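Local coordinates for protein alanine racemase 1 (Caldanaerobacter subterraneus subsp. tengcongensis MB4, PDB 4Y2W) that belongs to the alanine racemase family, joining a TIM-barrel domain to a beta-rich C-terminal domain, and holds bound alanine, at residues 34-39 against 220-225; 46-51 against 71-76; 164-169 against 203-208; 276-281 against 322-327; 285-290 against 314-319. The protein carries 1 engineered substitution. All coordinates share one frame; numbering follows the deposited sequence.

Interactions 1, 2 and 3 belong to the N-terminal TIM barrel, interactions 4 and 5 to the beta-rich C-terminal domain. Interaction 1 joins the first and last barrel strands, so interactions 2 and 3 fall between its segments along the chain. Interaction 3 shares the barrel sheet with it, centres about 9 Å apart, and interaction 2 touches it from the helical layer through Ile-39. Interaction 5 likewise lies between the two segments of interaction 4, their centres about 20 Å apart. The centres of interactions 3 and 5 are about 39 Å apart within the chain, yet each contributes to an alanine pocket; residues of the second subunit's barrel domain pack against interaction 5.

Interaction 1: residues 34-39 against 220-225; sequences KIMAVI and LDMVRP
Met-36 and Met-222 meet through their methyl ends, with CE of Met-36 3.7 Å from CE of Met-222. In both, CG lies anti to the backbone N and the chain runs extended as far as SD; bends of opposite sense at chi3, -81° in Met-36 and 59° in Met-222, then bring the two methyls together where the side chains cross obliquely. Met-36 also runs beside Arg-224 in the same direction, its SD 4.1 Å from CG of Arg-224. The arginine bends at its own chi3, and its guanidinium group is bonded beyond the contact, through NH2 to Ser-167 O. On the reverse side of the sheet the branch methyl CG2 of Ile-35 reaches the Pro-225 ring at about a right angle, 3.8 Å from its CG. Back on the side of Met-36 and Arg-224, CG2 of Val-38 lies 4.1 Å from CB of Arg-224.

Between the two sets of side chains runs a parallel ladder, the strands inclined at 25°. Lys-34 N donates to Asp-221 O, Val-223 N to Lys-34 O, Met-36 N to Val-223 O at 2.9 Å, and Val-38 N to Pro-225 O at 2.8 Å. The carboxylate of Asp-221 turns away to a salt bridge with Lys-204.

This pairing of the first strand with the eighth closes the TIM barrel. Strand 62-65 flanks 34-38 and strand 203-208 flanks 222-224; Tyr-62 and His-205 pack around the methionines, whereas Ile-35 faces Phe-22, Ile-25 and Lys-26 of helix 15-28.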
# COMPACT_ATOMS: atom_id res chain seq x y z
N LYS A 34 32.33 -5.28 2.89
CA LYS A 34 31.14 -5.74 3.60
C LYS A 34 29.86 -5.36 2.86
O LYS A 34 29.83 -4.39 2.11
CB LYS A 34 31.10 -5.17 5.01
CG LYS A 34 32.33 -5.49 5.85
CD LYS A 34 32.19 -5.01 7.28
CE LYS A 34 33.47 -5.28 8.06
NZ LYS A 34 33.29 -5.08 9.52
N ILE A 35 28.80 -6.14 3.08
CA ILE A 35 27.53 -5.91 2.41
C ILE A 35 26.41 -5.61 3.40
O ILE A 35 26.19 -6.37 4.35
CB ILE A 35 27.15 -7.10 1.51
CG1 ILE A 35 28.14 -7.18 0.34
CG2 ILE A 35 25.72 -6.97 1.00
CD1 ILE A 35 27.93 -8.35 -0.60
N MET A 36 25.72 -4.49 3.18
CA MET A 36 24.54 -4.12 3.95
C MET A 36 23.32 -4.29 3.07
O MET A 36 23.10 -3.50 2.15
CB MET A 36 24.64 -2.67 4.41
CG MET A 36 23.33 -2.10 4.95
SD MET A 36 23.47 -0.37 5.44
CE MET A 36 24.20 -0.56 7.06
N ALA A 37 22.51 -5.31 3.35
CA ALA A 37 21.27 -5.53 2.61
C ALA A 37 20.23 -4.49 3.01
O ALA A 37 19.75 -4.48 4.14
CB ALA A 37 20.75 -6.94 2.85
N VAL A 38 19.89 -3.60 2.08
CA VAL A 38 18.80 -2.66 2.28
C VAL A 38 17.51 -3.45 2.09
O VAL A 38 17.27 -3.99 1.01
CB VAL A 38 18.85 -1.48 1.30
CG1 VAL A 38 17.65 -0.55 1.48
CG2 VAL A 38 20.15 -0.70 1.47
N ILE A 39 16.70 -3.54 3.14
CA ILE A 39 15.44 -4.26 3.09
C ILE A 39 14.32 -3.39 3.66
O ILE A 39 13.38 -3.89 4.29
CB ILE A 39 15.51 -5.63 3.81
CG1 ILE A 39 15.95 -5.47 5.27
CG2 ILE A 39 16.48 -6.55 3.08
CD1 ILE A 39 15.86 -6.74 6.08
N LEU A 220 34.37 1.26 -1.22
CA LEU A 220 34.87 1.59 0.13
C LEU A 220 34.84 0.38 1.08
O LEU A 220 35.15 -0.73 0.66
CB LEU A 220 34.10 2.79 0.70
CG LEU A 220 34.17 4.10 -0.09
CD1 LEU A 220 33.20 5.12 0.49
CD2 LEU A 220 35.59 4.67 -0.08
N ASP A 221 34.47 0.58 2.34
CA ASP A 221 34.47 -0.49 3.34
C ASP A 221 33.17 -1.29 3.33
O ASP A 221 33.16 -2.46 3.71
CB ASP A 221 34.69 0.08 4.74
CG ASP A 221 35.95 0.93 4.84
OD1 ASP A 221 37.03 0.45 4.46
OD2 ASP A 221 35.84 2.09 5.30
N MET A 222 32.07 -0.65 2.92
CA MET A 222 30.77 -1.32 2.87
C MET A 222 29.93 -0.81 1.69
O MET A 222 30.12 0.30 1.20
CB MET A 222 30.02 -1.12 4.19
CG MET A 222 28.81 -2.01 4.37
SD MET A 222 28.22 -2.07 6.07
CE MET A 222 27.86 -0.34 6.37
N VAL A 223 29.01 -1.66 1.25
CA VAL A 223 28.18 -1.40 0.08
C VAL A 223 26.70 -1.65 0.42
O VAL A 223 26.39 -2.49 1.25
CB VAL A 223 28.73 -2.25 -1.10
CG1 VAL A 223 27.65 -3.05 -1.81
CG2 VAL A 223 29.50 -1.36 -2.07
N ARG A 224 25.80 -0.89 -0.22
CA ARG A 224 24.37 -0.87 0.17
C ARG A 224 23.40 -1.30 -0.95
O ARG A 224 22.64 -0.48 -1.48
CB ARG A 224 23.99 0.54 0.64
CG ARG A 224 24.74 1.06 1.86
CD ARG A 224 24.07 2.30 2.43
NE ARG A 224 23.87 3.33 1.40
CZ ARG A 224 24.58 4.44 1.25
NH1 ARG A 224 25.58 4.75 2.07
NH2 ARG A 224 24.29 5.28 0.26
N PRO A 225 23.39 -2.60 -1.29
CA PRO A 225 22.43 -3.08 -2.29
C PRO A 225 21.01 -3.17 -1.73
O PRO A 225 20.82 -3.66 -0.61
CB PRO A 225 22.95 -4.48 -2.63
CG PRO A 225 23.65 -4.92 -1.40
CD PRO A 225 24.27 -3.68 -0.82

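Interaction 2: residues 46-51 against 71-76; sequences HGASYV and ALELRE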
# COMPACT_ATOMS: atom_id res chain seq x y z
N HIS A 46 8.45 -7.63 -0.03
CA HIS A 46 8.66 -9.08 0.01
C HIS A 46 8.44 -9.68 1.41
O HIS A 46 8.33 -10.89 1.56
CB HIS A 46 10.08 -9.44 -0.46
CG HIS A 46 10.32 -9.20 -1.92
ND1 HIS A 46 10.32 -7.93 -2.48
CD2 HIS A 46 10.58 -10.05 -2.94
CE1 HIS A 46 10.57 -8.03 -3.77
NE2 HIS A 46 10.73 -9.30 -4.08
N GLY A 47 8.39 -8.82 2.44
CA GLY A 47 8.29 -9.26 3.83
C GLY A 47 9.67 -9.31 4.47
O GLY A 47 10.48 -10.18 4.15
N ALA A 48 9.93 -8.38 5.38
CA ALA A 48 11.25 -8.25 6.01
C ALA A 48 11.62 -9.46 6.86
O ALA A 48 12.74 -9.95 6.78
CB ALA A 48 11.31 -6.98 6.85
N SER A 49 10.67 -9.94 7.66
CA SER A 49 10.92 -11.08 8.54
C SER A 49 11.63 -12.21 7.82
O SER A 49 12.74 -12.58 8.19
CB SER A 49 9.61 -11.60 9.14
OG SER A 49 9.08 -10.67 10.06
N TYR A 50 11.00 -12.74 6.78
CA TYR A 50 11.54 -13.89 6.06
C TYR A 50 12.80 -13.55 5.27
O TYR A 50 13.77 -14.31 5.28
CB TYR A 50 10.47 -14.52 5.15
CG TYR A 50 9.65 -15.60 5.84
CD1 TYR A 50 8.49 -15.27 6.55
CD2 TYR A 50 10.03 -16.94 5.79
CE1 TYR A 50 7.74 -16.25 7.18
CE2 TYR A 50 9.29 -17.92 6.41
CZ TYR A 50 8.14 -17.57 7.11
OH TYR A 50 7.40 -18.55 7.73
N VAL A 51 12.80 -12.40 4.61
CA VAL A 51 13.95 -11.95 3.82
C VAL A 51 15.18 -11.75 4.72
O VAL A 51 16.28 -12.17 4.37
CB VAL A 51 13.64 -10.66 3.04
CG1 VAL A 51 14.91 -10.05 2.45
CG2 VAL A 51 12.64 -10.95 1.93
N ALA A 71 13.32 -1.37 12.02
CA ALA A 71 14.46 -1.91 12.76
C ALA A 71 14.02 -2.79 13.93
O ALA A 71 14.57 -3.87 14.14
CB ALA A 71 15.36 -0.78 13.26
N LEU A 72 13.03 -2.32 14.67
CA LEU A 72 12.51 -3.07 15.82
C LEU A 72 11.77 -4.34 15.41
O LEU A 72 11.88 -5.36 16.10
CB LEU A 72 11.61 -2.19 16.67
CG LEU A 72 12.34 -1.08 17.44
CD1 LEU A 72 11.35 -0.05 17.97
CD2 LEU A 72 13.18 -1.66 18.57
N GLU A 73 11.02 -4.29 14.31
CA GLU A 73 10.31 -5.47 13.81
C GLU A 73 11.27 -6.64 13.61
O GLU A 73 10.95 -7.78 13.94
CB GLU A 73 9.59 -5.16 12.50
CG GLU A 73 8.84 -6.34 11.88
CD GLU A 73 8.32 -6.05 10.48
OE1 GLU A 73 8.80 -5.11 9.83
OE2 GLU A 73 7.42 -6.79 10.03
N LEU A 74 12.44 -6.34 13.06
CA LEU A 74 13.46 -7.36 12.81
C LEU A 74 14.01 -7.96 14.11
O LEU A 74 14.19 -9.18 14.20
CB LEU A 74 14.59 -6.78 11.96
CG LEU A 74 14.21 -6.38 10.54
CD1 LEU A 74 15.32 -5.57 9.89
CD2 LEU A 74 13.87 -7.61 9.71
N ARG A 75 14.26 -7.11 15.11
CA ARG A 75 14.73 -7.58 16.42
C ARG A 75 13.68 -8.44 17.14
O ARG A 75 14.02 -9.43 17.79
CB ARG A 75 15.14 -6.40 17.30
CG ARG A 75 16.48 -5.78 16.94
CD ARG A 75 17.65 -6.59 17.49
NE ARG A 75 18.94 -5.92 17.27
CZ ARG A 75 19.80 -6.20 16.29
NH1 ARG A 75 19.57 -7.15 15.40
NH2 ARG A 75 20.93 -5.50 16.21
N GLU A 76 12.41 -8.05 17.02
CA GLU A 76 11.31 -8.81 17.62
C GLU A 76 11.29 -10.26 17.10
O GLU A 76 10.91 -11.18 17.83
CB GLU A 76 9.96 -8.13 17.33
CG GLU A 76 8.91 -8.28 18.44
CD GLU A 76 8.30 -9.67 18.51
OE1 GLU A 76 8.34 -10.28 19.60
OE2 GLU A 76 7.77 -10.16 17.48
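Ala-48 and Leu-74 make the apolar part of this small contact: CB of Ala-48 lies 3.9 Å from CD2 of Leu-74. The bond from CA to CB points across the gap in Ala-48, but in Leu-74 it does not, and the approach comes from the end of the chain. There CG stands anti to the carbonyl carbon (chi1 -66°), and the CD2 branch extends to the first turn of helix 48-58, where it also lies 3.9 Å from the backbone O of Ala-48. The other branch methyl, CD1, packs on Ile-39, just past strand 34-38, and the same leucine rests on Val-65 and Ile-83.

Helices 48-58 and 68-76 belong to the outer layer of the TIM barrel, with strand 62-65 between them in the chain; the contact is where these two successive helices of the layer touch.

The polar part is loose. Glu-73 runs extended toward the start of the facing helix, bringing OE2 to 4.2 Å from OG of Ser-49, too long for a hydrogen bond, while OE1 passes 4.3 Å from CB of Ala-48. The firm partner of this carboxylate is Arg-368 of the second subunit, which forms a salt bridge with OE2.

Hydrogen bonds to the backbone fix the helix start on which Ala-48 and Ser-49 sit. Gly-47 occupies the N-cap, with a positive phi of 95°, and its O accepts from Val-51 N at 3.2 Å. Ala-48 N is held by the side-chain OD1 of Asp-42.

Interaction 3: residues 164-169 against 203-208; sequences GIYSHF and LKHIAN. With PO4 (phosphate ion), chain C.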
# COMPACT_ATOMS: atom_id res chain seq x y z
N GLY A 164 30.51 4.12 11.95
CA GLY A 164 30.39 4.37 10.51
C GLY A 164 30.23 5.82 10.12
O GLY A 164 29.95 6.69 10.95
N ILE A 165 30.42 6.07 8.83
CA ILE A 165 30.19 7.39 8.24
C ILE A 165 29.82 7.16 6.77
O ILE A 165 30.48 6.39 6.08
CB ILE A 165 31.42 8.31 8.37
CG1 ILE A 165 31.15 9.67 7.71
CG2 ILE A 165 32.67 7.67 7.77
CD1 ILE A 165 32.10 10.77 8.15
N TYR A 166 28.76 7.81 6.31
CA TYR A 166 28.27 7.56 4.96
C TYR A 166 27.60 8.73 4.29
O TYR A 166 27.27 9.74 4.93
CB TYR A 166 27.34 6.34 4.95
CG TYR A 166 25.99 6.55 5.60
CD1 TYR A 166 25.85 6.61 6.98
CD2 TYR A 166 24.83 6.65 4.82
CE1 TYR A 166 24.61 6.79 7.57
CE2 TYR A 166 23.59 6.82 5.40
CZ TYR A 166 23.48 6.89 6.78
OH TYR A 166 22.24 7.07 7.35
N SER A 167 27.41 8.58 2.98
CA SER A 167 26.73 9.56 2.14
C SER A 167 25.91 8.80 1.09
O SER A 167 25.82 7.57 1.14
CB SER A 167 27.74 10.49 1.48
OG SER A 167 27.10 11.61 0.88
N HIS A 168 25.32 9.53 0.15
CA HIS A 168 24.41 8.96 -0.85
C HIS A 168 24.54 9.70 -2.18
O HIS A 168 24.52 10.93 -2.20
CB HIS A 168 22.97 9.04 -0.33
CG HIS A 168 22.03 8.06 -0.96
ND1 HIS A 168 21.75 6.83 -0.40
CD2 HIS A 168 21.29 8.14 -2.09
CE1 HIS A 168 20.89 6.19 -1.17
NE2 HIS A 168 20.59 6.96 -2.20
N PHE A 169 24.66 8.95 -3.27
CA PHE A 169 24.80 9.55 -4.61
C PHE A 169 23.46 10.09 -5.10
O PHE A 169 22.44 9.43 -4.98
CB PHE A 169 25.34 8.53 -5.62
CG PHE A 169 26.78 8.17 -5.43
CD1 PHE A 169 27.77 9.15 -5.48
CD2 PHE A 169 27.17 6.85 -5.21
CE1 PHE A 169 29.11 8.82 -5.31
CE2 PHE A 169 28.50 6.52 -5.04
CZ PHE A 169 29.47 7.51 -5.09
N LEU A 203 33.87 2.04 9.21
CA LEU A 203 32.91 1.80 8.13
C LEU A 203 32.59 3.06 7.32
O LEU A 203 31.70 3.85 7.67
CB LEU A 203 31.63 1.16 8.67
CG LEU A 203 31.62 -0.37 8.69
CD1 LEU A 203 32.83 -0.94 9.41
CD2 LEU A 203 30.33 -0.89 9.32
N LYS A 204 33.34 3.25 6.24
CA LYS A 204 33.05 4.28 5.25
C LYS A 204 32.29 3.61 4.11
O LYS A 204 32.74 2.59 3.58
CB LYS A 204 34.35 4.90 4.72
CG LYS A 204 35.32 5.34 5.81
CD LYS A 204 36.56 6.03 5.25
CE LYS A 204 37.47 5.09 4.47
NZ LYS A 204 38.07 4.02 5.32
N HIS A 205 31.15 4.18 3.74
CA HIS A 205 30.33 3.64 2.65
C HIS A 205 29.49 4.71 1.98
O HIS A 205 29.11 5.69 2.61
CB HIS A 205 29.45 2.49 3.15
CG HIS A 205 28.61 2.82 4.34
ND1 HIS A 205 27.23 2.88 4.29
CD2 HIS A 205 28.95 3.10 5.62
CE1 HIS A 205 26.76 3.18 5.49
NE2 HIS A 205 27.78 3.32 6.31
N ILE A 206 29.21 4.51 0.70
CA ILE A 206 28.50 5.51 -0.10
C ILE A 206 27.69 4.92 -1.26
O ILE A 206 26.70 5.51 -1.70
CB ILE A 206 29.49 6.57 -0.63
CG1 ILE A 206 28.76 7.78 -1.21
CG2 ILE A 206 30.44 5.96 -1.65
CD1 ILE A 206 29.65 8.98 -1.44
N ALA A 207 28.09 3.74 -1.76
CA ALA A 207 27.51 3.18 -2.97
C ALA A 207 26.19 2.45 -2.75
O ALA A 207 26.10 1.53 -1.93
CB ALA A 207 28.52 2.24 -3.62
N ASN A 208 25.16 2.88 -3.49
CA ASN A 208 23.93 2.10 -3.68
C ASN A 208 24.08 1.27 -4.96
O ASN A 208 25.13 1.31 -5.60
CB ASN A 208 22.70 3.02 -3.74
CG ASN A 208 22.78 4.06 -4.85
OD1 ASN A 208 23.85 4.32 -5.41
ND2 ASN A 208 21.64 4.68 -5.16
P PO4 C . 19.09 1.03 -3.87
O1 PO4 C . 19.71 -0.14 -4.60
O2 PO4 C . 19.32 2.31 -4.65
O3 PO4 C . 19.73 1.16 -2.51
O4 PO4 C . 17.61 0.80 -3.73
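Ile-206 and Phe-169 bury much of their surface against each other in a parallel beta-alpha-beta unit of the TIM barrel, in which helix 177-195 links the sixth and seventh strands. The Ile-206 side chain runs across that of Phe-169, nearly perpendicular to it, and lies over one face of its ring: CG1 is 4.1 Å from the centroid of the Phe-169 ring, and CG2 is 3.9 Å from its CZ. The end of the isoleucine, CD1, also reaches CB of Ser-167 at 3.8 Å.

His-205 is the third main participant. Its CG sits between the backbone N and the carbonyl carbon (chi1 53°), which lays the imidazole alongside Tyr-166. CB of Tyr-166 stands over the centre of the imidazole, a CH-pi contact, whereas the two rings, near parallel at 11°, are displaced until little of one lies over the other. Tyr-166 OH is hydrogen-bonded to OG1 of Thr-105.

Between the strands, Ile-165 N donates to Leu-203 O at 2.8 Å and His-205 N to Ile-165 O at 3.3 Å. At the far end His-168 belongs to an alanine pocket, and nearby Asn-208 ND2 makes a weak hydrogen bond of 3.4 Å to O2 of a phosphate ion.

Interaction 4: residues 276-281 against 322-327; sequences RKSVIA and DVTDVE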
# COMPACT_ATOMS: atom_id res chain seq x y z
N ARG A 276 -16.72 -7.86 -30.51
CA ARG A 276 -16.89 -9.23 -30.98
C ARG A 276 -17.45 -10.12 -29.88
O ARG A 276 -17.54 -9.70 -28.72
CB ARG A 276 -15.55 -9.79 -31.45
CG ARG A 276 -14.44 -9.66 -30.41
CD ARG A 276 -13.27 -10.59 -30.68
NE ARG A 276 -12.26 -10.47 -29.63
CZ ARG A 276 -11.16 -11.23 -29.54
NH1 ARG A 276 -10.31 -11.03 -28.54
NH2 ARG A 276 -10.91 -12.18 -30.43
N LYS A 277 -17.83 -11.35 -30.23
CA LYS A 277 -18.11 -12.37 -29.24
C LYS A 277 -16.86 -12.59 -28.40
O LYS A 277 -15.77 -12.78 -28.95
CB LYS A 277 -18.53 -13.70 -29.89
CG LYS A 277 -19.95 -14.13 -29.58
CD LYS A 277 -20.06 -15.65 -29.47
CE LYS A 277 -21.34 -16.06 -28.76
NZ LYS A 277 -21.37 -15.65 -27.32
N SER A 278 -17.02 -12.58 -27.08
CA SER A 278 -15.87 -12.61 -26.19
C SER A 278 -16.11 -13.47 -24.96
O SER A 278 -17.26 -13.67 -24.55
CB SER A 278 -15.52 -11.19 -25.74
OG SER A 278 -15.36 -10.31 -26.84
N VAL A 279 -15.02 -13.97 -24.39
CA VAL A 279 -15.01 -14.60 -23.08
C VAL A 279 -14.30 -13.66 -22.11
O VAL A 279 -13.10 -13.41 -22.25
CB VAL A 279 -14.29 -15.96 -23.10
CG1 VAL A 279 -14.35 -16.63 -21.73
CG2 VAL A 279 -14.89 -16.88 -24.15
N ILE A 280 -15.04 -13.15 -21.13
CA ILE A 280 -14.50 -12.24 -20.12
C ILE A 280 -14.27 -12.97 -18.81
O ILE A 280 -15.18 -13.62 -18.29
CB ILE A 280 -15.45 -11.05 -19.87
CG1 ILE A 280 -15.81 -10.36 -21.18
CG2 ILE A 280 -14.84 -10.07 -18.88
CD1 ILE A 280 -14.61 -9.93 -22.01
N ALA A 281 -13.07 -12.86 -18.27
CA ALA A 281 -12.79 -13.38 -16.94
C ALA A 281 -12.70 -12.23 -15.95
O ALA A 281 -12.27 -11.13 -16.29
CB ALA A 281 -11.50 -14.19 -16.94
N ASP A 322 -9.86 -9.83 -21.07
CA ASP A 322 -10.37 -10.50 -22.26
C ASP A 322 -9.56 -11.77 -22.49
O ASP A 322 -8.38 -11.71 -22.82
CB ASP A 322 -10.27 -9.59 -23.49
CG ASP A 322 -11.00 -10.15 -24.70
OD1 ASP A 322 -11.16 -11.39 -24.78
OD2 ASP A 322 -11.41 -9.36 -25.57
N VAL A 323 -10.22 -12.92 -22.33
CA VAL A 323 -9.55 -14.21 -22.47
C VAL A 323 -10.05 -14.98 -23.70
O VAL A 323 -9.93 -16.21 -23.77
CB VAL A 323 -9.69 -15.06 -21.19
CG1 VAL A 323 -9.07 -14.34 -20.01
CG2 VAL A 323 -11.15 -15.39 -20.90
N THR A 324 -10.60 -14.25 -24.67
CA THR A 324 -11.20 -14.85 -25.85
C THR A 324 -10.21 -15.66 -26.70
O THR A 324 -10.58 -16.67 -27.29
CB THR A 324 -11.82 -13.77 -26.74
OG1 THR A 324 -12.69 -12.94 -25.95
CG2 THR A 324 -12.62 -14.39 -27.89
N ASP A 325 -8.96 -15.21 -26.74
CA ASP A 325 -7.94 -15.85 -27.58
C ASP A 325 -7.24 -17.02 -26.90
O ASP A 325 -6.48 -17.74 -27.54
CB ASP A 325 -6.88 -14.82 -28.00
CG ASP A 325 -7.48 -13.60 -28.66
OD1 ASP A 325 -8.52 -13.74 -29.35
OD2 ASP A 325 -6.91 -12.50 -28.49
N VAL A 326 -7.49 -17.22 -25.60
CA VAL A 326 -6.85 -18.29 -24.85
C VAL A 326 -7.78 -19.50 -24.75
O VAL A 326 -8.91 -19.38 -24.28
CB VAL A 326 -6.46 -17.82 -23.44
CG1 VAL A 326 -5.72 -18.92 -22.69
CG2 VAL A 326 -5.60 -16.56 -23.52
N GLU A 327 -7.29 -20.66 -25.18
CA GLU A 327 -8.07 -21.89 -25.19
C GLU A 327 -7.93 -22.67 -23.88
O GLU A 327 -6.85 -22.71 -23.28
CB GLU A 327 -7.67 -22.78 -26.37
CG GLU A 327 -8.26 -22.34 -27.70
CD GLU A 327 -8.20 -23.44 -28.76
OE1 GLU A 327 -9.25 -23.75 -29.36
OE2 GLU A 327 -7.10 -23.99 -28.99
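Arg-276 presents its guanidinium group face-on to Thr-324 and edge-on to Asp-325. CB of Thr-324 lies 3.6 Å above the plane, toward its rim. Asp-325 crosses the arginine at about a right angle; its OD1 accepts from NH2 of Arg-276 at 3.1 Å through the syn lone pair, almost in the guanidinium plane, and more weakly from NH1. Asp-322 joins this salt-bridge network from another direction, with OD2 3.6 Å from NH1 of Arg-276. The arginine chain, extended from CG to NE, spans the gap to both acids.

The segment 322-327 leaves strand 319-322 of the C-terminal beta domain and at once forms a type I turn from Val-323 to Val-326. An Asx turn begins it, Asp-322 OD1 accepting from Thr-324 N at 2.9 Å.

The neighbouring strand 278-283 is tied to this turn at Val-279: its N donates to Thr-324 OG1 at 3.0 Å, while its O accepts from Val-323 N at 2.9 Å. The side chains of Val-279 and Val-323 are roughly perpendicular, CG1 of the former against CG2 of the latter. The other methyl of Val-323, CG1, is 3.9 Å from CB of Ala-281.

Interaction 5: residues 285-290 against 314-319; sequences VGYADG and VCMDQC. With ALA (alanine), chain D.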
# COMPACT_ATOMS: atom_id res chain seq x y z
N VAL A 285 -8.35 -9.07 -8.03
CA VAL A 285 -7.29 -8.12 -7.71
C VAL A 285 -7.67 -6.74 -8.23
O VAL A 285 -8.12 -6.60 -9.37
CB VAL A 285 -5.92 -8.57 -8.27
CG1 VAL A 285 -5.89 -8.54 -9.79
CG2 VAL A 285 -4.80 -7.71 -7.68
N GLY A 286 -7.48 -5.73 -7.39
CA GLY A 286 -7.81 -4.35 -7.76
C GLY A 286 -6.78 -3.38 -7.24
O GLY A 286 -5.68 -3.79 -6.86
N TYR A 287 -7.12 -2.09 -7.22
CA TYR A 287 -6.13 -1.05 -6.88
C TYR A 287 -5.79 -0.98 -5.39
O TYR A 287 -4.72 -0.49 -5.02
CB TYR A 287 -6.53 0.33 -7.42
CG TYR A 287 -7.91 0.84 -7.06
CD1 TYR A 287 -8.18 1.32 -5.78
CD2 TYR A 287 -8.92 0.89 -8.01
CE1 TYR A 287 -9.44 1.81 -5.46
CE2 TYR A 287 -10.18 1.38 -7.70
CZ TYR A 287 -10.43 1.84 -6.42
OH TYR A 287 -11.68 2.32 -6.12
N ALA A 288 -6.68 -1.48 -4.54
CA ALA A 288 -6.40 -1.56 -3.11
C ALA A 288 -5.34 -2.61 -2.81
O ALA A 288 -4.76 -2.62 -1.72
CB ALA A 288 -7.67 -1.84 -2.33
N ASP A 289 -5.10 -3.51 -3.76
CA ASP A 289 -4.07 -4.54 -3.63
C ASP A 289 -2.72 -4.11 -4.19
O ASP A 289 -1.71 -4.80 -3.97
CB ASP A 289 -4.52 -5.82 -4.34
CG ASP A 289 -5.76 -6.42 -3.71
OD1 ASP A 289 -5.83 -6.48 -2.47
OD2 ASP A 289 -6.68 -6.83 -4.45
N GLY A 290 -2.69 -2.99 -4.90
CA GLY A 290 -1.47 -2.48 -5.53
C GLY A 290 -1.46 -2.53 -7.05
O GLY A 290 -0.41 -2.35 -7.67
N VAL A 314 -10.08 -0.62 -13.72
CA VAL A 314 -9.64 -1.44 -12.60
C VAL A 314 -10.44 -0.99 -11.38
O VAL A 314 -10.43 0.19 -11.02
CB VAL A 314 -8.13 -1.30 -12.35
CG1 VAL A 314 -7.72 -2.03 -11.07
CG2 VAL A 314 -7.35 -1.84 -13.53
N CYS A 315 -11.14 -1.94 -10.76
CA CYS A 315 -11.93 -1.67 -9.56
C CYS A 315 -11.02 -1.76 -8.34
O CYS A 315 -9.83 -2.06 -8.47
CB CYS A 315 -13.09 -2.67 -9.44
SG CYS A 315 -14.12 -2.80 -10.92
N MET A 316 -11.58 -1.51 -7.17
CA MET A 316 -10.81 -1.53 -5.93
C MET A 316 -10.28 -2.92 -5.60
O MET A 316 -9.16 -3.06 -5.10
CB MET A 316 -11.69 -1.02 -4.79
CG MET A 316 -10.96 -0.77 -3.48
SD MET A 316 -11.94 0.27 -2.39
CE MET A 316 -11.03 0.07 -0.85
N ASP A 317 -11.09 -3.94 -5.87
CA ASP A 317 -10.79 -5.31 -5.45
C ASP A 317 -10.74 -6.32 -6.60
O ASP A 317 -10.47 -7.50 -6.38
CB ASP A 317 -11.85 -5.76 -4.44
CG ASP A 317 -12.25 -4.65 -3.48
OD1 ASP A 317 -11.40 -4.19 -2.70
OD2 ASP A 317 -13.43 -4.23 -3.50
N GLN A 318 -11.02 -5.87 -7.82
CA GLN A 318 -11.12 -6.79 -8.96
C GLN A 318 -10.96 -6.05 -10.28
O GLN A 318 -10.98 -4.83 -10.32
CB GLN A 318 -12.45 -7.54 -8.91
CG GLN A 318 -13.68 -6.64 -9.01
CD GLN A 318 -14.77 -7.02 -8.02
OE1 GLN A 318 -14.95 -6.35 -7.01
NE2 GLN A 318 -15.49 -8.10 -8.31
N CYS A 319 -10.78 -6.81 -11.35
CA CYS A 319 -10.79 -6.26 -12.70
C CYS A 319 -11.12 -7.35 -13.70
O CYS A 319 -11.07 -8.54 -13.38
CB CYS A 319 -9.45 -5.60 -13.04
SG CYS A 319 -8.06 -6.75 -13.13
N ALA D . -16.48 -0.64 -6.17
CA ALA D . -15.82 0.70 -6.23
C ALA D . -14.50 0.60 -6.99
O ALA D . -13.91 -0.47 -7.07
CB ALA D . -15.61 1.25 -4.82
OXT ALA D . -13.98 1.58 -7.54
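Tyr-287 and Met-316 form the apolar centre where two loops of the C-terminal beta domain come together to build part of an alanine pocket. CA of Met-316 sits over the middle of the phenol ring, 3.4 Å from the centroid of Tyr-287, in a CH-pi contact. From there the methionine chain crosses the ring at a slant: CB lies 3.5 Å from CZ of Tyr-287 and CG is close to CE1, while SD makes a more distant, oblique Met-aromatic contact. Because CG of Tyr-287 stands between the backbone N and the carbonyl carbon (chi1 54°), the ring is carried against the facing loop, with Val-314 O at its edge. Ala-288 adds a second apolar neighbour, its CB 3.6 Å from CG of Met-316.

Two backbone bonds hold the loops around this centre, Tyr-287 N to Cys-315 O at 3.0 Å and Ala-288 N to Met-316 O at 3.0 Å. Gly-286 lies against the backbone of Met-316 and Asp-317, and its N is held by OD2 of Asp-289 within its own loop.

Farther out come the charges. Asp-289 and Asp-317 each bind Arg-369 through OD1, and Asp-317 OD2 forms a salt bridge with Lys-40 of the second subunit, which places the contact at the dimer interface.

The bound alanine lies at the pocket side, where Tyr-268 OH is also hydrogen-bonded to it. The alanine carboxylate is gripped by both loops: Met-316 N donates to O of the alanine at 2.6 Å, and Tyr-287 OH donates to its OXT at 2.8 Å.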